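Local coordinates for protein ribonucleoside triphosphate reductase (Lactobacillus leichmannii, PDB 1L1L) that reduces ribonucleoside triphosphates to the corresponding deoxyribonucleoside triphosphates as a monomeric, allosterically regulated class II enzyme that depends on vitamin B12 coenzyme, at residues W28-R33 / A554-A559; P585-C590 / V606-K611. One frame throughout, in Å; residues are numbered along the deposited sequence.

Interaction 1: W28-R33 / A554-A559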
loop_
_atom_site.group_PDB
_atom_site.type_symbol
_atom_site.label_atom_id
_atom_site.label_comp_id
_atom_site.label_asym_id
_atom_site.label_seq_id
_atom_site.Cartn_x
_atom_site.Cartn_y
_atom_site.Cartn_z
ATOM N N TRP A 28 -0.171 -3.917 -20.910
ATOM C CA TRP A 28 -1.055 -5.062 -21.065
ATOM C C TRP A 28 -0.550 -6.303 -20.366
ATOM O O TRP A 28 -1.317 -7.025 -19.727
ATOM C CB TRP A 28 -1.264 -5.388 -22.535
ATOM C CG TRP A 28 -2.262 -6.445 -22.723
ATOM C CD1 TRP A 28 -3.619 -6.309 -22.687
ATOM C CD2 TRP A 28 -2.001 -7.832 -22.941
ATOM N NE1 TRP A 28 -4.218 -7.528 -22.870
ATOM C CE2 TRP A 28 -3.248 -8.481 -23.033
ATOM C CE3 TRP A 28 -0.830 -8.592 -23.070
ATOM C CZ2 TRP A 28 -3.361 -9.853 -23.247
ATOM C CZ3 TRP A 28 -0.942 -9.952 -23.282
ATOM C CH2 TRP A 28 -2.202 -10.571 -23.369
ATOM N N VAL A 29 0.739 -6.571 -20.509
ATOM C CA VAL A 29 1.318 -7.740 -19.877
ATOM C C VAL A 29 1.105 -7.672 -18.363
ATOM O O VAL A 29 0.681 -8.651 -17.739
ATOM C CB VAL A 29 2.826 -7.823 -20.185
ATOM C CG1 VAL A 29 3.437 -8.978 -19.436
ATOM C CG2 VAL A 29 3.042 -7.978 -21.683
ATOM N N THR A 30 1.403 -6.513 -17.785
ATOM C CA THR A 30 1.248 -6.308 -16.349
ATOM C C THR A 30 -0.194 -6.547 -15.933
ATOM O O THR A 30 -0.461 -7.169 -14.913
ATOM C CB THR A 30 1.659 -4.877 -15.937
ATOM O OG1 THR A 30 3.058 -4.700 -16.182
ATOM C CG2 THR A 30 1.378 -4.644 -14.447
ATOM N N TYR A 31 -1.133 -6.064 -16.740
ATOM C CA TYR A 31 -2.533 -6.262 -16.421
ATOM C C TYR A 31 -2.906 -7.746 -16.390
ATOM O O TYR A 31 -3.546 -8.214 -15.447
ATOM C CB TYR A 31 -3.423 -5.532 -17.440
ATOM C CG TYR A 31 -4.794 -6.147 -17.536
ATOM C CD1 TYR A 31 -5.675 -6.123 -16.447
ATOM C CD2 TYR A 31 -5.192 -6.832 -18.691
ATOM C CE1 TYR A 31 -6.922 -6.773 -16.510
ATOM C CE2 TYR A 31 -6.425 -7.483 -18.755
ATOM C CZ TYR A 31 -7.281 -7.449 -17.670
ATOM O OH TYR A 31 -8.492 -8.102 -17.749
ATOM N N LYS A 32 -2.500 -8.478 -17.423
ATOM C CA LYS A 32 -2.811 -9.895 -17.542
ATOM C C LYS A 32 -2.327 -10.785 -16.414
ATOM O O LYS A 32 -2.998 -11.738 -16.033
ATOM C CB LYS A 32 -2.258 -10.444 -18.859
ATOM C CG LYS A 32 -2.977 -9.911 -20.069
ATOM C CD LYS A 32 -4.452 -10.321 -20.060
ATOM C CE LYS A 32 -4.626 -11.804 -20.325
ATOM N NZ LYS A 32 -6.059 -12.153 -20.465
ATOM N N ARG A 33 -1.152 -10.485 -15.884
ATOM C CA ARG A 33 -0.622 -11.306 -14.818
ATOM C C ARG A 33 -0.854 -10.705 -13.437
ATOM O O ARG A 33 -0.352 -11.237 -12.452
ATOM C CB ARG A 33 0.872 -11.538 -15.054
ATOM C CG ARG A 33 1.692 -10.265 -15.014
ATOM C CD ARG A 33 3.147 -10.518 -15.401
ATOM N NE ARG A 33 3.739 -11.613 -14.630
ATOM C CZ ARG A 33 5.045 -11.761 -14.431
ATOM N NH1 ARG A 33 5.899 -10.881 -14.942
ATOM N NH2 ARG A 33 5.496 -12.787 -13.720
ATOM N N ALA A 554 0.953 2.350 -12.306
ATOM C CA ALA A 554 1.575 3.326 -13.188
ATOM C C ALA A 554 2.172 2.615 -14.410
ATOM O O ALA A 554 2.313 3.218 -15.478
ATOM C CB ALA A 554 2.658 4.099 -12.444
ATOM N N LYS A 555 2.516 1.338 -14.257
ATOM C CA LYS A 555 3.078 0.571 -15.371
ATOM C C LYS A 555 1.990 0.262 -16.398
ATOM O O LYS A 555 2.272 0.152 -17.587
ATOM C CB LYS A 555 3.702 -0.739 -14.883
ATOM C CG LYS A 555 4.939 -0.534 -14.029
ATOM C CD LYS A 555 5.418 -1.852 -13.449
ATOM C CE LYS A 555 6.417 -1.618 -12.326
ATOM N NZ LYS A 555 6.701 -2.884 -11.591
ATOM N N LEU A 556 0.755 0.122 -15.935
ATOM C CA LEU A 556 -0.359 -0.154 -16.845
ATOM C C LEU A 556 -0.433 0.912 -17.936
ATOM O O LEU A 556 -0.631 0.601 -19.115
ATOM C CB LEU A 556 -1.692 -0.175 -16.094
ATOM C CG LEU A 556 -1.987 -1.317 -15.120
ATOM C CD1 LEU A 556 -3.441 -1.218 -14.658
ATOM C CD2 LEU A 556 -1.766 -2.648 -15.801
ATOM N N ALA A 557 -0.255 2.167 -17.535
ATOM C CA ALA A 557 -0.331 3.301 -18.453
ATOM C C ALA A 557 1.014 3.838 -18.898
ATOM O O ALA A 557 1.070 4.797 -19.659
ATOM C CB ALA A 557 -1.139 4.417 -17.808
ATOM N N GLY A 558 2.097 3.229 -18.422
ATOM C CA GLY A 558 3.427 3.685 -18.789
ATOM C C GLY A 558 3.741 5.087 -18.288
ATOM O O GLY A 558 4.522 5.815 -18.908
ATOM N N ALA A 559 3.142 5.471 -17.165
ATOM C CA ALA A 559 3.364 6.802 -16.610
ATOM C C ALA A 559 4.491 6.828 -15.575
ATOM O O ALA A 559 4.851 5.786 -15.022
ATOM C CB ALA A 559 2.073 7.308 -15.973
#

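Interaction 2: P585-C590 / V606-K611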
loop_
_atom_site.group_PDB
_atom_site.type_symbol
_atom_site.label_atom_id
_atom_site.label_comp_id
_atom_site.label_asym_id
_atom_site.label_seq_id
_atom_site.Cartn_x
_atom_site.Cartn_y
_atom_site.Cartn_z
ATOM N N PRO A 585 5.006 -17.634 -24.918
ATOM C CA PRO A 585 5.000 -17.946 -26.347
ATOM C C PRO A 585 4.519 -16.770 -27.180
ATOM O O PRO A 585 5.037 -16.529 -28.261
ATOM C CB PRO A 585 4.102 -19.188 -26.446
ATOM C CG PRO A 585 3.323 -19.201 -25.175
ATOM C CD PRO A 585 4.243 -18.623 -24.141
ATOM N N ALA A 586 3.543 -16.026 -26.667
ATOM C CA ALA A 586 3.033 -14.870 -27.385
ATOM C C ALA A 586 4.086 -13.767 -27.472
ATOM O O ALA A 586 4.237 -13.126 -28.520
ATOM C CB ALA A 586 1.764 -14.344 -26.708
ATOM N N LEU A 587 4.824 -13.537 -26.381
ATOM C CA LEU A 587 5.850 -12.501 -26.391
ATOM C C LEU A 587 6.975 -12.891 -27.352
ATOM O O LEU A 587 7.472 -12.056 -28.106
ATOM C CB LEU A 587 6.403 -12.280 -24.970
ATOM C CG LEU A 587 5.445 -11.550 -24.007
ATOM C CD1 LEU A 587 5.905 -11.774 -22.559
ATOM C CD2 LEU A 587 5.389 -10.063 -24.332
ATOM N N LYS A 588 7.373 -14.159 -27.323
ATOM C CA LYS A 588 8.430 -14.622 -28.219
ATOM C C LYS A 588 7.975 -14.468 -29.680
ATOM O O LYS A 588 8.742 -14.027 -30.546
ATOM C CB LYS A 588 8.780 -16.077 -27.910
ATOM C CG LYS A 588 9.425 -16.252 -26.527
ATOM C CD LYS A 588 10.075 -17.610 -26.327
ATOM C CE LYS A 588 10.855 -17.635 -25.003
ATOM N NZ LYS A 588 11.555 -18.934 -24.759
ATOM N N ALA A 589 6.715 -14.796 -29.939
ATOM C CA ALA A 589 6.166 -14.693 -31.293
ATOM C C ALA A 589 6.110 -13.243 -31.792
ATOM O O ALA A 589 6.091 -12.994 -33.002
ATOM C CB ALA A 589 4.768 -15.314 -31.329
ATOM N N CYS A 590 6.089 -12.280 -30.872
ATOM C CA CYS A 590 6.032 -10.877 -31.265
ATOM C C CYS A 590 7.371 -10.173 -31.496
ATOM O O CYS A 590 7.391 -8.999 -31.877
ATOM C CB CYS A 590 5.219 -10.082 -30.245
ATOM S SG CYS A 590 3.484 -10.538 -30.199
ATOM N N VAL A 606 12.257 -10.959 -20.220
ATOM C CA VAL A 606 11.795 -10.492 -21.513
ATOM C C VAL A 606 12.147 -9.002 -21.571
ATOM O O VAL A 606 11.800 -8.227 -20.663
ATOM C CB VAL A 606 10.278 -10.722 -21.685
ATOM C CG1 VAL A 606 9.827 -10.206 -23.051
ATOM C CG2 VAL A 606 9.966 -12.214 -21.555
ATOM N N GLU A 607 12.847 -8.608 -22.634
ATOM C CA GLU A 607 13.294 -7.229 -22.800
ATOM C C GLU A 607 12.308 -6.298 -23.514
ATOM O O GLU A 607 11.934 -6.529 -24.680
ATOM C CB GLU A 607 14.642 -7.233 -23.523
ATOM C CG GLU A 607 15.590 -8.289 -22.939
ATOM C CD GLU A 607 17.008 -8.205 -23.459
ATOM O OE1 GLU A 607 17.290 -7.372 -24.345
ATOM O OE2 GLU A 607 17.856 -8.988 -22.964
ATOM N N PHE A 608 11.907 -5.239 -22.812
ATOM C CA PHE A 608 10.964 -4.255 -23.361
ATOM C C PHE A 608 11.632 -2.904 -23.575
ATOM O O PHE A 608 11.990 -2.222 -22.612
ATOM C CB PHE A 608 9.765 -4.042 -22.422
ATOM C CG PHE A 608 8.894 -5.255 -22.235
ATOM C CD1 PHE A 608 9.307 -6.317 -21.433
ATOM C CD2 PHE A 608 7.646 -5.335 -22.869
ATOM C CE1 PHE A 608 8.494 -7.449 -21.264
ATOM C CE2 PHE A 608 6.831 -6.454 -22.710
ATOM C CZ PHE A 608 7.250 -7.514 -21.908
ATOM N N PRO A 609 11.840 -2.504 -24.840
ATOM C CA PRO A 609 12.467 -1.202 -25.100
ATOM C C PRO A 609 11.459 -0.126 -24.670
ATOM O O PRO A 609 10.273 -0.239 -24.980
ATOM C CB PRO A 609 12.680 -1.211 -26.618
ATOM C CG PRO A 609 12.825 -2.689 -26.931
ATOM C CD PRO A 609 11.748 -3.307 -26.073
ATOM N N ILE A 610 11.911 0.897 -23.947
ATOM C CA ILE A 610 10.996 1.945 -23.494
ATOM C C ILE A 610 11.557 3.354 -23.571
ATOM O O ILE A 610 12.678 3.621 -23.133
ATOM C CB ILE A 610 10.528 1.711 -22.033
ATOM C CG1 ILE A 610 9.737 0.407 -21.939
ATOM C CG2 ILE A 610 9.667 2.887 -21.570
ATOM C CD1 ILE A 610 9.201 0.104 -20.553
ATOM N N LYS A 611 10.757 4.254 -24.127
ATOM C CA LYS A 611 11.145 5.651 -24.256
ATOM C C LYS A 611 10.321 6.489 -23.298
ATOM O O LYS A 611 9.092 6.433 -23.311
ATOM C CB LYS A 611 10.914 6.149 -25.681
ATOM C CG LYS A 611 11.253 7.618 -25.869
ATOM C CD LYS A 611 11.119 8.040 -27.329
ATOM C CE LYS A 611 11.529 9.501 -27.521
ATOM N NZ LYS A 611 11.464 9.923 -28.956
#

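Interaction 1: W28-R33 / A554-A559
Leu-556 reaches from the last turn of helix 551-557 to helix 27-32 and lays one methyl, CD2, between the side chain of Thr-30 and the amide N and CB of Tyr-31. CD2 packs on carbon 3.7 Å from Tyr-31 CB and lies against Tyr-31 N at 3.6 Å as a plain van der Waals contact, so the methyl rests on the start of the tyrosine and not on its ring. The same methyl is 4.0 Å from Thr-30 CG2, the two side chains crossing at a slant. Leucine suits this place because its branch lets a single methyl reach both residues.

With chi1 of Thr-30 at -65°, OG1 sits beside the backbone N and CG2 is anti to it. CG2 meets the leucine, while OG1 is 4.2 Å from Lys-555 CB and hydrogen-bonds to Leu-26 O. A threonine thus offers a methyl to its neighbour and spends its hydroxyl on the carbonyl of Leu-26, just before the helix begins.

Helix 551-557 finishes beside this contact in a Schellman motif. Ala-559 N bonds to Ala-554 O at 2.9 Å and Gly-558 N more weakly to Lys-555 O, with Gly-558 at the positive phi (65°) that glycine adopts readily.

No hydrogen bond joins the two segments, and the polar ends go elsewhere. Tyr-31 OH bonds to Thr-51 OG1, and its ring meets Trp-48 edge-to-face. Lys-555 touches Thr-30 through its first carbon, and its extended chain carries the ammonium away from helix 27-32 at an exposed position.

Interaction 2: P585-C590 / V606-K611
Leu-587 has CG beside its backbone N and anti to the carbonyl carbon (chi1 -73°), which sends its two methyls from helix 583-589 toward strand 603-611. Phe-608 shares that choice at chi1 -64°, and its ring swings back along the strand to meet the leucine, although its CB sets out to one side. The two methyls divide the work: CD2 is 4.0 Å from Phe-608 CZ, the far end of the ring, and CD1 is 4.2 Å from Val-606 CG2. Leucine and phenylalanine side chains run at about a right angle, and the methyl comes to the ring obliquely.

Val-606 and Phe-608, two residues apart, point to the same side of the strand, as alternation in a beta strand requires. The strand belongs to a four-stranded antiparallel sheet, and within these segments the helix meets the strand through this leucine. Val-709 of helix 709-719 also touches Leu-587, and Phe-577 of the adjoining strand 570-578 touches Val-606.

All three side chains are buried hydrocarbon, and no hydrogen bond crosses between the segments. Cohesion here therefore rests on the hydrophobic effect and dispersion, and depends on how closely the shapes fit.

Interactions 1 and 2 share no helix or strand, yet they adjoin: their centres are about 13 Å apart, and Val-29 joins them. From helix 27-32 its CG2 reaches Leu-587 CD2 at 4.1 Å and Phe-608 CE2 at 4.2 Å. Helix 27-32 therefore has helix 551-557 against one part of its surface and the packing of interaction 2 against another. Both contacts are apolar and rely on a leucine, but interaction 1 is only partly buried and includes a partly exposed threonine and an exposed lysine, whereas every touching residue of interaction 2 is buried. Interaction 1 joins elements far apart in sequence, helix to helix; interaction 2 is local, helix to sheet.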